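Local structure of glycosyl hydrolases family 2, sugar binding domain protein (Bacteroides uniformis str. 3978 T3 ii, 6D1P) at residues Pro24-Gln29 / Arg298-Phe303; Ile226-Leu231 / Glu262-Gln267. The protein is a gut-bacterial beta-glucuronidase of glycoside hydrolase family 2 that probably hydrolyses the O-glycosidic bond of glucuronide conjugates. All blocks are in the same frame, centred on the assembly; numbering follows the deposited sequence.

Interaction 1 of 2, residues Pro24-Gln29 / Arg298-Phe303; sequences PTDRKQ and RTTQHF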
loop_
_atom_site.group_PDB
_atom_site.type_symbol
_atom_site.label_atom_id
_atom_site.label_comp_id
_atom_site.label_asym_id
_atom_site.label_seq_id
_atom_site.Cartn_x
_atom_site.Cartn_y
_atom_site.Cartn_z
ATOM N N PRO A 24 -23.789 0.385 29.953
ATOM C CA PRO A 24 -23.980 1.598 30.759
ATOM C C PRO A 24 -23.225 1.534 32.080
ATOM O O PRO A 24 -23.655 0.862 33.026
ATOM C CB PRO A 24 -25.496 1.637 30.990
ATOM C CG PRO A 24 -26.068 0.537 30.124
ATOM C CD PRO A 24 -24.989 -0.461 29.945
ATOM N N THR A 25 -22.074 2.200 32.142
ATOM C CA THR A 25 -21.418 2.487 33.409
ATOM C C THR A 25 -20.611 3.763 33.255
ATOM O O THR A 25 -20.023 4.013 32.199
ATOM C CB THR A 25 -20.498 1.356 33.892
ATOM O OG1 THR A 25 -19.665 1.862 34.943
ATOM C CG2 THR A 25 -19.614 0.849 32.759
ATOM N N ASP A 26 -20.589 4.566 34.310
ATOM C CA ASP A 26 -19.806 5.788 34.294
ATOM C C ASP A 26 -18.319 5.523 34.463
ATOM O O ASP A 26 -17.535 6.475 34.475
ATOM C CB ASP A 26 -20.306 6.735 35.393
ATOM C CG ASP A 26 -21.753 7.141 35.188
ATOM O OD1 ASP A 26 -22.365 6.641 34.216
ATOM O OD2 ASP A 26 -22.282 7.943 35.992
ATOM N N ARG A 27 -17.917 4.263 34.566
ATOM C CA ARG A 27 -16.540 3.877 34.867
ATOM C C ARG A 27 -15.962 3.073 33.684
ATOM O O ARG A 27 -16.179 1.863 33.561
ATOM C CB ARG A 27 -16.529 3.089 36.225
ATOM C CG ARG A 27 -15.162 2.667 36.768
ATOM C CD ARG A 27 -14.896 1.182 36.462
ATOM N NE ARG A 27 -13.868 0.576 37.310
ATOM C CZ ARG A 27 -12.567 0.874 37.264
ATOM N NH1 ARG A 27 -12.102 1.797 36.423
ATOM N NH2 ARG A 27 -11.722 0.253 38.078
ATOM N N LYS A 28 -15.210 3.751 32.805
ATOM C CA LYS A 28 -14.558 3.084 31.678
ATOM C C LYS A 28 -13.245 3.778 31.333
ATOM O O LYS A 28 -13.084 4.975 31.588
ATOM C CB LYS A 28 -15.486 3.040 30.455
ATOM C CG LYS A 28 -16.474 4.183 30.378
ATOM C CD LYS A 28 -17.519 3.939 29.296
ATOM C CE LYS A 28 -18.364 2.713 29.586
ATOM N NZ LYS A 28 -19.461 2.542 28.572
ATOM N N GLN A 29 -12.309 3.019 30.737
ATOM C CA GLN A 29 -10.974 3.519 30.405
ATOM C C GLN A 29 -10.751 3.482 28.890
ATOM O O GLN A 29 -10.922 2.434 28.253
ATOM C CB GLN A 29 -9.877 2.722 31.131
ATOM C CG GLN A 29 -8.461 3.214 30.771
ATOM C CD GLN A 29 -7.357 2.321 31.346
ATOM O OE1 GLN A 29 -7.582 1.630 32.347
ATOM N NE2 GLN A 29 -6.174 2.320 30.714
ATOM N N ARG A 298 -22.905 2.558 38.839
ATOM C CA ARG A 298 -23.723 3.711 38.510
ATOM C C ARG A 298 -23.695 3.942 37.011
ATOM O O ARG A 298 -22.677 3.713 36.348
ATOM C CB ARG A 298 -23.231 4.975 39.216
ATOM C CG ARG A 298 -24.098 6.201 38.955
ATOM C CD ARG A 298 -23.501 7.459 39.561
ATOM N NE ARG A 298 -22.526 7.130 40.595
ATOM C CZ ARG A 298 -22.834 6.889 41.865
ATOM N NH1 ARG A 298 -24.104 6.938 42.264
ATOM N NH2 ARG A 298 -21.870 6.589 42.728
ATOM N N THR A 299 -24.823 4.401 36.482
ATOM C CA THR A 299 -24.865 4.911 35.123
ATOM C C THR A 299 -25.728 6.158 35.101
ATOM O O THR A 299 -26.822 6.180 35.674
ATOM C CB THR A 299 -25.393 3.868 34.130
ATOM O OG1 THR A 299 -25.469 4.452 32.825
ATOM C CG2 THR A 299 -26.771 3.376 34.542
ATOM N N THR A 300 -25.222 7.191 34.447
ATOM C CA THR A 300 -25.892 8.475 34.343
ATOM C C THR A 300 -26.326 8.693 32.901
ATOM O O THR A 300 -25.540 8.473 31.972
ATOM C CB THR A 300 -24.962 9.594 34.797
ATOM O OG1 THR A 300 -24.487 9.297 36.114
ATOM C CG2 THR A 300 -25.676 10.915 34.788
ATOM N N GLN A 301 -27.567 9.125 32.718
ATOM C CA GLN A 301 -28.149 9.303 31.395
ATOM C C GLN A 301 -28.794 10.675 31.300
ATOM O O GLN A 301 -29.537 11.073 32.202
ATOM C CB GLN A 301 -29.197 8.225 31.120
ATOM C CG GLN A 301 -28.683 6.826 31.251
ATOM C CD GLN A 301 -27.994 6.377 29.995
ATOM O OE1 GLN A 301 -28.421 6.723 28.887
ATOM N NE2 GLN A 301 -26.910 5.614 30.152
ATOM N N HIS A 302 -28.535 11.385 30.206
ATOM C CA HIS A 302 -29.269 12.606 29.933
ATOM C C HIS A 302 -30.474 12.323 29.045
ATOM O O HIS A 302 -30.533 11.321 28.330
ATOM C CB HIS A 302 -28.379 13.649 29.267
ATOM C CG HIS A 302 -27.192 14.032 30.090
ATOM N ND1 HIS A 302 -26.083 13.220 30.223
ATOM C CD2 HIS A 302 -26.944 15.139 30.830
ATOM C CE1 HIS A 302 -25.201 13.815 31.006
ATOM N NE2 HIS A 302 -25.698 14.980 31.388
ATOM N N PHE A 303 -31.449 13.222 29.113
ATOM C CA PHE A 303 -32.601 13.185 28.224
ATOM C C PHE A 303 -33.237 14.570 28.233
ATOM O O PHE A 303 -32.750 15.491 28.895
ATOM C CB PHE A 303 -33.589 12.092 28.637
ATOM C CG PHE A 303 -34.104 12.240 30.037
ATOM C CD1 PHE A 303 -33.395 11.714 31.105
ATOM C CD2 PHE A 303 -35.295 12.905 30.282
ATOM C CE1 PHE A 303 -33.860 11.841 32.395
ATOM C CE2 PHE A 303 -35.781 13.034 31.571
ATOM C CZ PHE A 303 -35.061 12.503 32.633
HETATM O O HOH W 1 -20.118 2.406 37.654
#
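Asp26 reaches across to Thr300 and grips it with both carboxylate oxygens. Its OD1 accepts a hydrogen bond from the backbone N of Thr300 at 2.9 Å, while OD2 takes one from the hydroxyl OG1 of the same residue at 2.6 Å, each oxygen using its syn lone pair. The two side chains meet at about a right angle, and the double grip fixes the rotation of the carboxylate. Asp26 CG lies anti to its own carbonyl carbon (chi1 -62°), which carries the group over to strand 298-303.

The backbones add one bond, from Asp26 N to Arg298 O (3.0 Å, 161° at the hydrogen), and the CA of Thr25 makes a CH···O contact with the same oxygen. A water joins Thr25 OG1 to the backbone N of Arg298. The guanidinium of Arg298 pairs with Glu289 on the adjacent strand.

Strand 295-303 is an outermost strand of a four-stranded antiparallel sheet in the family 2 immunoglobulin-like domain, and residues 24-29 lead into strand 28-30 of the sugar-binding domain's sheet, so the contact joins two domains. On the 24-29 side, Thr25 OG1 accepts a hydrogen bond from Arg27 N at 3.0 Å, an ST turn within residues 25-27.

Pro24 CB packs against the hydroxyl OG1 of Thr299 in a van der Waals contact at 3.4 Å. That hydroxyl accepts a hydrogen bond from Gln301 NE2 at 3.3 Å, almost exactly in the amide plane; a valine in place of Thr299 would probably leave this NE2 without its acceptor and the Gln301 amide less firmly oriented. The other end of that amide, OE1, is bonded to Asn416.

Interaction 2 of 2, residues Ile226-Leu231 / Glu262-Gln267; sequences IAFGGL and EISSYQ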
loop_
_atom_site.group_PDB
_atom_site.type_symbol
_atom_site.label_atom_id
_atom_site.label_comp_id
_atom_site.label_asym_id
_atom_site.label_seq_id
_atom_site.Cartn_x
_atom_site.Cartn_y
_atom_site.Cartn_z
ATOM N N ILE A 226 -35.707 -0.712 32.003
ATOM C CA ILE A 226 -34.374 -1.105 32.438
ATOM C C ILE A 226 -34.239 -2.613 32.328
ATOM O O ILE A 226 -35.077 -3.353 32.854
ATOM C CB ILE A 226 -34.097 -0.654 33.883
ATOM C CG1 ILE A 226 -34.027 0.870 33.948
ATOM C CG2 ILE A 226 -32.809 -1.289 34.404
ATOM C CD1 ILE A 226 -33.465 1.382 35.231
ATOM N N ALA A 227 -33.168 -3.066 31.680
ATOM C CA ALA A 227 -32.893 -4.482 31.495
ATOM C C ALA A 227 -31.561 -4.847 32.138
ATOM O O ALA A 227 -30.592 -4.087 32.051
ATOM C CB ALA A 227 -32.868 -4.838 30.015
ATOM N N PHE A 228 -31.509 -6.023 32.762
ATOM C CA PHE A 228 -30.341 -6.475 33.509
ATOM C C PHE A 228 -29.729 -7.719 32.875
ATOM O O PHE A 228 -30.446 -8.634 32.454
ATOM C CB PHE A 228 -30.696 -6.788 34.976
ATOM C CG PHE A 228 -30.968 -5.570 35.812
ATOM C CD1 PHE A 228 -32.262 -5.091 35.965
ATOM C CD2 PHE A 228 -29.927 -4.903 36.447
ATOM C CE1 PHE A 228 -32.515 -3.968 36.733
ATOM C CE2 PHE A 228 -30.169 -3.778 37.221
ATOM C CZ PHE A 228 -31.471 -3.312 37.366
ATOM N N GLY A 229 -28.393 -7.747 32.824
ATOM C CA GLY A 229 -27.654 -8.939 32.472
ATOM C C GLY A 229 -27.178 -9.666 33.716
ATOM O O GLY A 229 -27.027 -9.082 34.785
ATOM N N GLY A 230 -26.905 -10.944 33.561
ATOM C CA GLY A 230 -26.876 -11.798 34.721
ATOM C C GLY A 230 -28.299 -12.219 35.021
ATOM O O GLY A 230 -29.223 -11.976 34.231
ATOM N N LEU A 231 -28.481 -12.821 36.195
ATOM C CA LEU A 231 -29.734 -13.488 36.592
ATOM C C LEU A 231 -29.947 -14.776 35.790
ATOM O O LEU A 231 -29.709 -15.882 36.287
ATOM C CB LEU A 231 -30.944 -12.565 36.421
ATOM C CG LEU A 231 -30.724 -11.114 36.831
ATOM C CD1 LEU A 231 -31.917 -10.235 36.482
ATOM C CD2 LEU A 231 -30.413 -11.073 38.301
ATOM N N GLU A 262 -35.503 -8.826 35.971
ATOM C CA GLU A 262 -34.725 -8.850 34.727
ATOM C C GLU A 262 -35.096 -7.696 33.807
ATOM O O GLU A 262 -34.221 -7.011 33.268
ATOM C CB GLU A 262 -34.890 -10.179 33.987
ATOM C CG GLU A 262 -33.956 -10.242 32.771
ATOM C CD GLU A 262 -34.147 -11.463 31.895
ATOM O OE1 GLU A 262 -33.277 -12.361 31.938
ATOM O OE2 GLU A 262 -35.154 -11.518 31.152
ATOM N N ILE A 263 -36.387 -7.467 33.612
ATOM C CA ILE A 263 -36.849 -6.263 32.940
ATOM C C ILE A 263 -37.827 -5.562 33.868
ATOM O O ILE A 263 -38.648 -6.203 34.534
ATOM C CB ILE A 263 -37.470 -6.564 31.558
ATOM C CG1 ILE A 263 -37.760 -5.261 30.797
ATOM C CG2 ILE A 263 -38.708 -7.433 31.690
ATOM C CD1 ILE A 263 -36.526 -4.568 30.212
ATOM N N SER A 264 -37.698 -4.240 33.943
ATOM C CA SER A 264 -38.496 -3.403 34.820
ATOM C C SER A 264 -39.013 -2.214 34.025
ATOM O O SER A 264 -38.514 -1.905 32.939
ATOM C CB SER A 264 -37.672 -2.910 36.013
ATOM O OG SER A 264 -36.770 -3.905 36.464
ATOM N N SER A 265 -40.016 -1.542 34.578
ATOM C CA SER A 265 -40.575 -0.369 33.928
ATOM C C SER A 265 -41.117 0.559 34.998
ATOM O O SER A 265 -41.657 0.105 36.011
ATOM C CB SER A 265 -41.671 -0.745 32.931
ATOM O OG SER A 265 -41.178 -1.666 31.976
ATOM N N TYR A 266 -40.946 1.858 34.773
ATOM C CA TYR A 266 -41.305 2.875 35.744
ATOM C C TYR A 266 -41.759 4.097 34.973
ATOM O O TYR A 266 -41.184 4.416 33.930
ATOM C CB TYR A 266 -40.125 3.221 36.658
ATOM C CG TYR A 266 -39.456 1.988 37.224
ATOM C CD1 TYR A 266 -38.400 1.376 36.550
ATOM C CD2 TYR A 266 -39.901 1.413 38.408
ATOM C CE1 TYR A 266 -37.799 0.247 37.048
ATOM C CE2 TYR A 266 -39.303 0.280 38.916
ATOM C CZ TYR A 266 -38.252 -0.304 38.231
ATOM O OH TYR A 266 -37.648 -1.436 38.735
ATOM N N GLN A 267 -42.801 4.766 35.467
ATOM C CA GLN A 267 -43.306 5.958 34.801
ATOM C C GLN A 267 -43.525 7.068 35.815
ATOM O O GLN A 267 -44.308 6.914 36.757
ATOM C CB GLN A 267 -44.585 5.661 34.025
ATOM C CG GLN A 267 -44.846 6.711 32.972
ATOM C CD GLN A 267 -46.179 6.519 32.318
ATOM O OE1 GLN A 267 -47.068 7.363 32.436
ATOM N NE2 GLN A 267 -46.339 5.397 31.629
#
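This is an antiparallel strand pairing within the three-stranded sheet of the immunoglobulin-like domain, where the end of strand 219-229 meets the start of strand 263-271, an outer strand of that sheet. Ile226 and Ser264 form a hydrogen-bonded pair: Ser264 N gives to Ile226 O in the carbonyl plane (3.0 Å), whereas Ile226 N approaches Ser264 O from above its carbonyl plane, at 3.2 Å. One step on, Ala227 and Ile263 are a non-hydrogen-bonded pair, with Ala227 CB against Ile263 CD1 at 3.7 Å. With Ile263 CG1 anti to the backbone N (chi1 -172°) and chi2 at 75°, CD1 turns back toward the neighbouring strand and also comes to 3.2 Å from Ile226 O. The last bond runs from Phe228 N to Glu262 O (2.9 Å).

The Phe228 ring has Glu262 O and Ser264 OG at its edge and meets Phe241 edge-to-face, placing it between this sheet and strand 240-246. Beyond the glycines, Leu231 CD1 lies 3.6 Å from Glu262 CA.

All three hydrogen bonds across the pair are backbone to backbone, so the pairing itself probably depends little on side-chain identity, while Ile226 and Phe228 are buried against strand 240-246 and Ile263 and Glu262 remain exposed.

In the fold
Interaction 2 is nested in sequence inside the long loop closed by interaction 1. Their centres are 16 Å apart, and their nearest atoms, about 7 Å apart, do not touch. Both involve the immunoglobulin-like domain, but differently: 226-231 with 262-267 pairs the middle strand of its three-stranded sheet with an outer one, whereas 24-29 with 298-303 ties the edge of its four-stranded sheet to the N-terminal chain. Phe204, on strand 203-213, links them, since Thr299 of interaction 1 and Phe228 of interaction 2 both touch it. Neither contact includes a residue of the potassium or sodium sites, and their centres lie about 25 and 36 Å from the centre of the chain.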